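Local coordinates for periplasmic molybdate-binding protein (Azotobacter vinelandii, PDB 1ATG), which binds molybdate and tungstate between its two domains in the periplasm and probably delivers the oxyanion to an ABC transporter, at residues A41-G46 with E61-Q66; Q123-L128 with L160-L165; Q192-T197 with Q208-M213. All coordinates share one frame; numbering follows the deposited sequence. Where two conformers were deposited one is given.

Interaction 1 (A41-G46 with E61-Q66). With EDO (1,2-ethanediol), chain F.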
loop_
_atom_site.group_PDB
_atom_site.type_symbol
_atom_site.label_atom_id
_atom_site.label_comp_id
_atom_site.label_asym_id
_atom_site.label_seq_id
_atom_site.Cartn_x
_atom_site.Cartn_y
_atom_site.Cartn_z
ATOM N N ALA A 41 12.877 -3.740 8.109
ATOM C CA ALA A 41 13.742 -3.961 9.274
ATOM C C ALA A 41 13.690 -5.394 9.749
ATOM O O ALA A 41 14.735 -5.930 10.192
ATOM C CB ALA A 41 13.385 -2.996 10.389
ATOM N N GLN A 42 12.546 -6.045 9.701
ATOM C CA GLN A 42 12.421 -7.437 10.077
ATOM C C GLN A 42 13.242 -8.296 9.127
ATOM O O GLN A 42 13.910 -9.238 9.586
ATOM C CB GLN A 42 10.965 -7.894 10.044
ATOM C CG GLN A 42 10.101 -7.371 11.181
ATOM C CD GLN A 42 8.638 -7.715 10.982
ATOM O OE1 GLN A 42 8.056 -8.494 11.732
ATOM N NE2 GLN A 42 8.037 -7.124 9.954
ATOM N N ILE A 43 13.207 -8.009 7.827
ATOM C CA ILE A 43 13.996 -8.789 6.866
ATOM C C ILE A 43 15.481 -8.620 7.136
ATOM O O ILE A 43 16.204 -9.637 7.085
ATOM C CB ILE A 43 13.601 -8.449 5.419
ATOM C CG1 ILE A 43 12.167 -8.938 5.182
ATOM C CG2 ILE A 43 14.570 -9.071 4.421
ATOM C CD1 ILE A 43 11.513 -8.387 3.922
ATOM N N VAL A 44 15.949 -7.404 7.357
ATOM C CA VAL A 44 17.361 -7.167 7.672
ATOM C C VAL A 44 17.725 -7.899 8.958
ATOM O O VAL A 44 18.872 -8.356 9.106
ATOM C CB VAL A 44 17.656 -5.666 7.821
ATOM C CG1 VAL A 44 19.048 -5.391 8.391
ATOM C CG2 VAL A 44 17.504 -4.917 6.501
ATOM N N ASN A 45 16.786 -8.057 9.881
ATOM C CA ASN A 45 16.962 -8.797 11.116
ATOM C C ASN A 45 16.683 -10.282 10.945
ATOM O O ASN A 45 16.380 -11.009 11.883
ATOM C CB ASN A 45 16.067 -8.199 12.210
ATOM C CG ASN A 45 16.400 -8.697 13.604
ATOM O OD1 ASN A 45 17.591 -8.796 13.935
ATOM N ND2 ASN A 45 15.398 -8.978 14.419
ATOM N N GLY A 46 16.790 -10.807 9.723
ATOM C CA GLY A 46 16.679 -12.196 9.409
ATOM C C GLY A 46 15.344 -12.876 9.359
ATOM O O GLY A 46 15.278 -14.115 9.340
ATOM N N GLU A 61 15.112 -1.692 -2.928
ATOM C CA GLU A 61 16.414 -1.243 -3.422
ATOM C C GLU A 61 17.484 -1.363 -2.347
ATOM O O GLU A 61 18.581 -1.893 -2.623
ATOM C CB GLU A 61 16.355 0.202 -3.904
ATOM C CG GLU A 61 15.644 0.398 -5.227
ATOM C CD GLU A 61 15.311 1.839 -5.550
ATOM O OE1 GLU A 61 15.436 2.717 -4.675
ATOM O OE2 GLU A 61 14.909 2.102 -6.709
ATOM N N LYS A 62 17.195 -0.961 -1.118
ATOM C CA LYS A 62 18.145 -1.101 -0.017
ATOM C C LYS A 62 18.452 -2.558 0.264
ATOM O O LYS A 62 19.633 -2.912 0.454
ATOM C CB LYS A 62 17.611 -0.417 1.244
ATOM C CG LYS A 62 17.641 1.099 1.171
ATOM C CD LYS A 62 16.766 1.754 2.221
ATOM C CE LYS A 62 17.348 1.674 3.620
ATOM N NZ LYS A 62 16.348 2.086 4.649
ATOM N N LEU A 63 17.458 -3.438 0.249
ATOM C CA LEU A 63 17.677 -4.859 0.464
ATOM C C LEU A 63 18.579 -5.428 -0.629
ATOM O O LEU A 63 19.456 -6.255 -0.346
ATOM C CB LEU A 63 16.353 -5.628 0.488
ATOM C CG LEU A 63 15.478 -5.345 1.715
ATOM C CD1 LEU A 63 14.114 -5.975 1.505
ATOM C CD2 LEU A 63 16.142 -5.851 2.993
ATOM N N ASP A 64 18.370 -5.006 -1.872
ATOM C CA ASP A 64 19.194 -5.472 -2.987
ATOM C C ASP A 64 20.634 -5.018 -2.791
ATOM O O ASP A 64 21.576 -5.817 -2.885
ATOM C CB ASP A 64 18.631 -4.944 -4.300
ATOM C CG ASP A 64 18.785 -5.869 -5.486
ATOM O OD1 ASP A 64 19.562 -6.847 -5.413
ATOM O OD2 ASP A 64 18.113 -5.623 -6.515
ATOM N N ASN A 65 20.840 -3.741 -2.491
ATOM C CA ASN A 65 22.154 -3.165 -2.270
ATOM C C ASN A 65 22.898 -3.786 -1.094
ATOM O O ASN A 65 24.121 -3.951 -1.148
ATOM C CB ASN A 65 22.045 -1.656 -2.014
ATOM C CG ASN A 65 21.550 -0.868 -3.202
ATOM O OD1 ASN A 65 21.547 -1.353 -4.333
ATOM N ND2 ASN A 65 21.114 0.361 -2.938
ATOM N N GLN A 66 22.192 -4.124 -0.025
ATOM C CA GLN A 66 22.769 -4.696 1.176
ATOM C C GLN A 66 22.950 -6.206 1.135
ATOM O O GLN A 66 23.418 -6.796 2.112
ATOM C CB GLN A 66 21.897 -4.320 2.386
ATOM C CG GLN A 66 21.897 -2.825 2.651
ATOM C CD GLN A 66 20.620 -2.308 3.278
ATOM O OE1 GLN A 66 19.763 -3.078 3.704
ATOM N NE2 GLN A 66 20.512 -0.984 3.320
HETATM C C1 EDO F . 5.069 -8.400 9.515
HETATM O O1 EDO F . 6.357 -9.181 9.240
HETATM C C2 EDO F . 4.191 -8.937 10.657
HETATM O O2 EDO F . 5.039 -8.955 11.974
#
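Gln-66 OE1 is hydrogen-bonded to Tyr-40 OH and rests 4.0 Å from Val-44 CG2. Tyr-40, on the same helix as Val-44, holds the amide of Gln-66, and the valine methyl touches it. The two side chains, Val-44 and Gln-66, meet roughly at right angles. The apolar centre of the contact is Leu-63. Its CD2 methyl touches two branches of the other helix, 3.9 Å from Ile-43 CG2 and 3.9 Å from Val-44 CG2. Ile-43 offers its shorter branch here: CG2 is anti to the backbone N, which turns it to Leu-63. Ile-43 and Leu-63 are buried; Val-44 and Gln-66 form the more open margin. No hydrogen bond joins the two segments. Gly-46, with positive phi, ends the first helix as the C-prime residue of a Schellman motif, and its N bonds to Ile-43 O at 2.9 Å. Gln-42 meets a 1,2-ethanediol, probably from the crystallisation liquor. Gln-42 OE1 accepts from the diol O2 at 3.1 Å; Gln-42 NE2 gives a weak bond, bent to 123°, to the diol O1. Tyr-49 OH also bonds the diol. The contact joins the C-terminal turns of helices 36-44 and 58-65. Phe-52 of strand 51-53 packs against both Ile-43 and Leu-63, and Phe-68 closes on Val-44 and Leu-63 from the loop after the second helix.

Interaction 2 (Q123-L128 with L160-L165)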
loop_
_atom_site.group_PDB
_atom_site.type_symbol
_atom_site.label_atom_id
_atom_site.label_comp_id
_atom_site.label_asym_id
_atom_site.label_seq_id
_atom_site.Cartn_x
_atom_site.Cartn_y
_atom_site.Cartn_z
ATOM N N GLN A 123 2.743 14.329 1.551
ATOM C CA GLN A 123 3.131 15.113 0.398
ATOM C C GLN A 123 1.956 15.907 -0.162
ATOM O O GLN A 123 2.163 17.046 -0.599
ATOM C CB GLN A 123 3.733 14.224 -0.702
ATOM C CG GLN A 123 5.141 13.769 -0.336
ATOM C CD GLN A 123 5.698 12.733 -1.279
ATOM O OE1 GLN A 123 4.979 12.058 -2.014
ATOM N NE2 GLN A 123 7.036 12.582 -1.232
ATOM N N VAL A 124 0.750 15.345 -0.161
ATOM C CA VAL A 124 -0.411 16.095 -0.630
ATOM C C VAL A 124 -0.659 17.292 0.273
ATOM O O VAL A 124 -0.910 18.398 -0.213
ATOM C CB VAL A 124 -1.654 15.205 -0.697
ATOM C CG1 VAL A 124 -2.909 16.010 -1.009
ATOM C CG2 VAL A 124 -1.439 14.113 -1.745
ATOM N N LEU A 125 -0.618 17.099 1.596
ATOM C CA LEU A 125 -0.804 18.245 2.489
ATOM C C LEU A 125 0.272 19.304 2.284
ATOM O O LEU A 125 -0.028 20.503 2.294
ATOM C CB LEU A 125 -0.860 17.802 3.946
ATOM C CG LEU A 125 -2.024 16.868 4.309
ATOM C CD1 LEU A 125 -1.988 16.645 5.813
ATOM C CD2 LEU A 125 -3.365 17.418 3.873
ATOM N N THR A 126 1.509 18.873 2.060
ATOM C CA THR A 126 2.575 19.841 1.783
ATOM C C THR A 126 2.279 20.558 0.485
ATOM O O THR A 126 2.476 21.787 0.371
ATOM C CB THR A 126 3.907 19.075 1.716
ATOM O OG1 THR A 126 4.220 18.626 3.040
ATOM C CG2 THR A 126 5.038 19.917 1.145
ATOM N N HIS A 127 1.822 19.847 -0.538
ATOM C CA HIS A 127 1.516 20.477 -1.819
ATOM C C HIS A 127 0.479 21.577 -1.682
ATOM O O HIS A 127 0.569 22.614 -2.357
ATOM C CB HIS A 127 1.051 19.406 -2.814
ATOM C CG HIS A 127 0.877 19.914 -4.213
ATOM N ND1 HIS A 127 1.900 19.940 -5.138
ATOM C CD2 HIS A 127 -0.205 20.429 -4.829
ATOM C CE1 HIS A 127 1.425 20.445 -6.268
ATOM N NE2 HIS A 127 0.168 20.768 -6.109
ATOM N N LEU A 128 -0.516 21.369 -0.832
ATOM C CA LEU A 128 -1.591 22.303 -0.574
ATOM C C LEU A 128 -1.246 23.360 0.464
ATOM O O LEU A 128 -2.079 24.233 0.728
ATOM C CB LEU A 128 -2.818 21.499 -0.096
ATOM C CG LEU A 128 -3.418 20.575 -1.168
ATOM C CD1 LEU A 128 -4.438 19.648 -0.526
ATOM C CD2 LEU A 128 -4.023 21.389 -2.300
ATOM N N LEU A 160 -11.660 11.763 8.310
ATOM C CA LEU A 160 -10.982 11.646 7.028
ATOM C C LEU A 160 -9.810 10.691 7.157
ATOM O O LEU A 160 -9.253 10.555 8.249
ATOM C CB LEU A 160 -10.419 13.001 6.585
ATOM C CG LEU A 160 -11.405 14.150 6.406
ATOM C CD1 LEU A 160 -10.652 15.374 5.889
ATOM C CD2 LEU A 160 -12.545 13.802 5.458
ATOM N N GLY A 161 -9.346 10.181 6.017
ATOM C CA GLY A 161 -8.115 9.398 6.029
ATOM C C GLY A 161 -7.506 9.351 4.641
ATOM O O GLY A 161 -8.203 9.436 3.634
ATOM N N PHE A 162 -6.180 9.199 4.615
ATOM C CA PHE A 162 -5.456 8.940 3.371
ATOM C C PHE A 162 -5.194 7.445 3.294
ATOM O O PHE A 162 -4.515 6.856 4.144
ATOM C CB PHE A 162 -4.155 9.725 3.292
ATOM C CG PHE A 162 -4.284 11.116 2.750
ATOM C CD1 PHE A 162 -4.766 11.332 1.470
ATOM C CD2 PHE A 162 -3.925 12.221 3.513
ATOM C CE1 PHE A 162 -4.871 12.609 0.961
ATOM C CE2 PHE A 162 -4.011 13.496 3.002
ATOM C CZ PHE A 162 -4.494 13.707 1.722
ATOM N N VAL A 163 -5.821 6.802 2.295
ATOM C CA VAL A 163 -5.803 5.357 2.159
ATOM C C VAL A 163 -5.420 4.928 0.751
ATOM O O VAL A 163 -5.225 5.769 -0.131
ATOM C CB VAL A 163 -7.178 4.759 2.546
ATOM C CG1 VAL A 163 -7.615 5.147 3.961
ATOM C CG2 VAL A 163 -8.255 5.172 1.549
ATOM N N ALA A 164 -5.301 3.635 0.543
ATOM C CA ALA A 164 -5.028 3.080 -0.774
ATOM C C ALA A 164 -6.352 2.800 -1.465
ATOM O O ALA A 164 -7.302 2.288 -0.876
ATOM C CB ALA A 164 -4.241 1.786 -0.630
ATOM N N LEU A 165 -6.405 3.011 -2.778
ATOM C CA LEU A 165 -7.635 2.718 -3.519
ATOM C C LEU A 165 -8.055 1.279 -3.359
ATOM O O LEU A 165 -9.239 0.955 -3.209
ATOM C CB LEU A 165 -7.429 3.076 -4.997
ATOM C CG LEU A 165 -8.612 2.748 -5.929
ATOM C CD1 LEU A 165 -9.901 3.399 -5.468
ATOM C CD2 LEU A 165 -8.289 3.196 -7.354
#
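Segment 123-128, at the end of helix 116-127, lies over strand 160-164, with the backbones nearest at Val-124 CA and Phe-162 CA, 9.6 Å apart. The ring of Phe-162 spans that gap. It is the one side chain of its segment that reaches the helix, and its far end does the touching. Phe-162 CZ comes 3.9 Å from Val-124 CG1, with Val-124 CB about as near. The valine approaches the ring obliquely. Leu-125 comes instead at the ring edge, close to the ring plane, with CD2 4.1 Å from Phe-162 CE2. With CG anti to its own carbonyl carbon (chi1 -86°), Phe-162 sends its ring out from the strand between these two residues. All three are buried, and the contact is wholly apolar. Leu-82, Ile-107 and Ile-109 of the neighbouring strands add to the packing around the phenylalanine. Helix 116-127 belongs to the connection between parallel strands 107-110 and 140-143, and 160-164 is the other parallel neighbour of 107-110. This is the helix-on-sheet layer of an alpha/beta domain with beta-alpha-beta crossovers, as in periplasmic binding proteins. The same helix starts at Pro-116 and Tyr-117, which line the tungstate pocket.

Interaction 3 (Q192-T197 with Q208-M213)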
loop_
_atom_site.group_PDB
_atom_site.type_symbol
_atom_site.label_atom_id
_atom_site.label_comp_id
_atom_site.label_asym_id
_atom_site.label_seq_id
_atom_site.Cartn_x
_atom_site.Cartn_y
_atom_site.Cartn_z
ATOM N N GLN A 192 5.430 0.482 -6.390
ATOM C CA GLN A 192 5.604 -0.598 -5.430
ATOM C C GLN A 192 6.435 -1.728 -6.002
ATOM O O GLN A 192 6.099 -2.293 -7.053
ATOM C CB GLN A 192 4.206 -1.102 -4.999
ATOM C CG GLN A 192 3.296 0.050 -4.601
ATOM C CD GLN A 192 1.951 -0.271 -4.013
ATOM O OE1 GLN A 192 1.090 0.613 -3.979
ATOM N NE2 GLN A 192 1.716 -1.471 -3.496
ATOM N N GLN A 193 7.530 -2.039 -5.300
ATOM C CA GLN A 193 8.426 -3.085 -5.779
ATOM C C GLN A 193 8.465 -4.274 -4.841
ATOM O O GLN A 193 8.167 -4.189 -3.649
ATOM C CB GLN A 193 9.841 -2.539 -5.983
ATOM C CG GLN A 193 9.900 -1.495 -7.092
ATOM C CD GLN A 193 11.297 -1.413 -7.681
ATOM O OE1 GLN A 193 12.269 -1.336 -6.928
ATOM N NE2 GLN A 193 11.388 -1.455 -9.003
ATOM N N ALA A 194 8.786 -5.423 -5.436
ATOM C CA ALA A 194 8.876 -6.678 -4.745
ATOM C C ALA A 194 10.258 -7.299 -4.986
ATOM O O ALA A 194 10.914 -7.004 -5.976
ATOM C CB ALA A 194 7.809 -7.654 -5.223
ATOM N N VAL A 195 10.670 -8.103 -4.015
ATOM C CA VAL A 195 11.932 -8.824 -4.145
ATOM C C VAL A 195 11.747 -10.218 -3.545
ATOM O O VAL A 195 10.896 -10.501 -2.711
ATOM C CB VAL A 195 13.132 -8.200 -3.409
ATOM C CG1 VAL A 195 13.659 -6.950 -4.088
ATOM C CG2 VAL A 195 12.807 -7.910 -1.944
ATOM N N ILE A 196 12.632 -11.117 -3.998
ATOM C CA ILE A 196 12.789 -12.421 -3.377
ATOM C C ILE A 196 13.893 -12.236 -2.316
ATOM O O ILE A 196 14.858 -11.525 -2.567
ATOM C CB ILE A 196 13.198 -13.527 -4.357
ATOM C CG1 ILE A 196 12.051 -13.794 -5.344
ATOM C CG2 ILE A 196 13.578 -14.811 -3.628
ATOM C CD1 ILE A 196 12.408 -14.787 -6.435
ATOM N N THR A 197 13.664 -12.809 -1.148
ATOM C CA THR A 197 14.670 -12.722 -0.073
ATOM C C THR A 197 15.785 -13.719 -0.399
ATOM O O THR A 197 15.475 -14.894 -0.556
ATOM C CB THR A 197 14.001 -12.971 1.276
ATOM O OG1 THR A 197 12.993 -11.961 1.539
ATOM C CG2 THR A 197 15.013 -12.907 2.418
ATOM N N GLN A 208 8.789 -18.847 -9.317
ATOM C CA GLN A 208 7.555 -19.180 -10.020
ATOM C C GLN A 208 6.471 -18.165 -9.671
ATOM O O GLN A 208 5.781 -17.657 -10.551
ATOM C CB GLN A 208 7.071 -20.594 -9.693
ATOM C CG GLN A 208 5.783 -20.956 -10.419
ATOM C CD GLN A 208 5.259 -22.337 -10.124
ATOM O OE1 GLN A 208 4.113 -22.664 -10.452
ATOM N NE2 GLN A 208 6.083 -23.179 -9.507
ATOM N N PHE A 209 6.305 -17.890 -8.375
ATOM C CA PHE A 209 5.286 -16.924 -7.945
ATOM C C PHE A 209 5.589 -15.542 -8.479
ATOM O O PHE A 209 4.683 -14.835 -8.956
ATOM C CB PHE A 209 5.176 -16.950 -6.414
ATOM C CG PHE A 209 4.102 -16.033 -5.891
ATOM C CD1 PHE A 209 2.772 -16.275 -6.182
ATOM C CD2 PHE A 209 4.423 -14.927 -5.117
ATOM C CE1 PHE A 209 1.777 -15.437 -5.709
ATOM C CE2 PHE A 209 3.424 -14.093 -4.649
ATOM C CZ PHE A 209 2.106 -14.336 -4.936
ATOM N N MET A 210 6.833 -15.098 -8.459
ATOM C CA MET A 210 7.235 -13.792 -8.964
ATOM C C MET A 210 6.968 -13.688 -10.464
ATOM O O MET A 210 6.551 -12.633 -10.952
ATOM C CB MET A 210 8.685 -13.488 -8.615
ATOM C CG MET A 210 8.911 -13.276 -7.122
ATOM S SD MET A 210 8.302 -11.707 -6.479
ATOM C CE MET A 210 9.782 -10.713 -6.710
ATOM N N SER A 211 7.183 -14.781 -11.200
ATOM C CA SER A 211 6.880 -14.816 -12.625
ATOM C C SER A 211 5.371 -14.738 -12.849
ATOM O O SER A 211 4.882 -13.971 -13.673
ATOM C CB SER A 211 7.426 -16.081 -13.294
ATOM O OG SER A 211 6.931 -16.203 -14.624
ATOM N N TRP A 212 4.616 -15.483 -12.060
ATOM C CA TRP A 212 3.165 -15.500 -12.135
ATOM C C TRP A 212 2.568 -14.120 -11.862
ATOM O O TRP A 212 1.611 -13.682 -12.496
ATOM C CB TRP A 212 2.599 -16.522 -11.140
ATOM C CG TRP A 212 1.102 -16.609 -11.198
ATOM C CD1 TRP A 212 0.339 -17.352 -12.054
ATOM C CD2 TRP A 212 0.188 -15.923 -10.336
ATOM N NE1 TRP A 212 -0.989 -17.141 -11.795
ATOM C CE2 TRP A 212 -1.111 -16.273 -10.733
ATOM C CE3 TRP A 212 0.344 -15.025 -9.265
ATOM C CZ2 TRP A 212 -2.246 -15.775 -10.111
ATOM C CZ3 TRP A 212 -0.792 -14.545 -8.642
ATOM C CH2 TRP A 212 -2.070 -14.910 -9.060
ATOM N N MET A 213 3.183 -13.381 -10.921
ATOM C CA MET A 213 2.747 -12.032 -10.597
ATOM C C MET A 213 2.794 -11.060 -11.759
ATOM O O MET A 213 2.116 -10.026 -11.715
ATOM C CB MET A 213 3.627 -11.473 -9.473
ATOM C CG MET A 213 3.252 -12.020 -8.104
ATOM S SD MET A 213 1.653 -11.451 -7.499
ATOM C CE MET A 213 1.875 -9.670 -7.561
#
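Met-210 carries this contact, and its side chain can be followed from helix to strand. Its CB points toward strand 191-196 and starts the chain on its way. CG is the next atom, and Met-210 CG makes the tightest approach, 3.6 Å from Ile-196 CG1. Ile-196 CD1 is also close to Met-210 CG, at 3.9 Å. The isoleucine and the methionine run alongside each other, head to tail. The methionine chain turns about CB-CG (chi2 -74°) and again about CG-SD (chi3 -90°). These two turns bring the methyl CE back onto the strand backbone. Met-210 CE then lies 3.9 Å from Ala-194 CB and 3.8 Å from Val-195 C. The small alanine side chain and the strand backbone beside it form the surface on which this methyl rests. The CB of Val-195 points away from the helix. The axes of strand 192-196 and helix 208-212 pass 9.8 Å apart and run nearly antiparallel, at 158°. No hydrogen bond crosses. Val-51 and Phe-75, from the two strands that flank 191-196, also pack against Met-210. The arrangement is a helix laid on a beta sheet, as expected of an alpha/beta lobe in a periplasmic binding protein. At the other end of the strand segment, Gln-192 is hydrogen-bonded to Asn-9 and Tyr-117, both residues of the tungstate pocket.

In the fold
The interactions follow one another along the chain without overlap. Interactions 1 and 3 are neighbours, with centres 16 Å apart, and touch where Leu-63 CD1 meets Val-195 CG2 at 4.2 Å. Interaction 1 packs on strand 51-53; interaction 3 includes strand 191-196, which pairs antiparallel with it. Helices 36-44 and 58-65 pack on one face and 203-212 on the other. Interaction 2 lies across the chain's centre from interaction 3, with centres about 28 Å apart. Its strand 160-164 joins the same sheet through strand 75-86, which also pairs with 191-196. The contacts thus fall on both sides of the interdomain pocket: interactions 1 and 3 belong to one lobe and interaction 2 to the other, with the anion held between them.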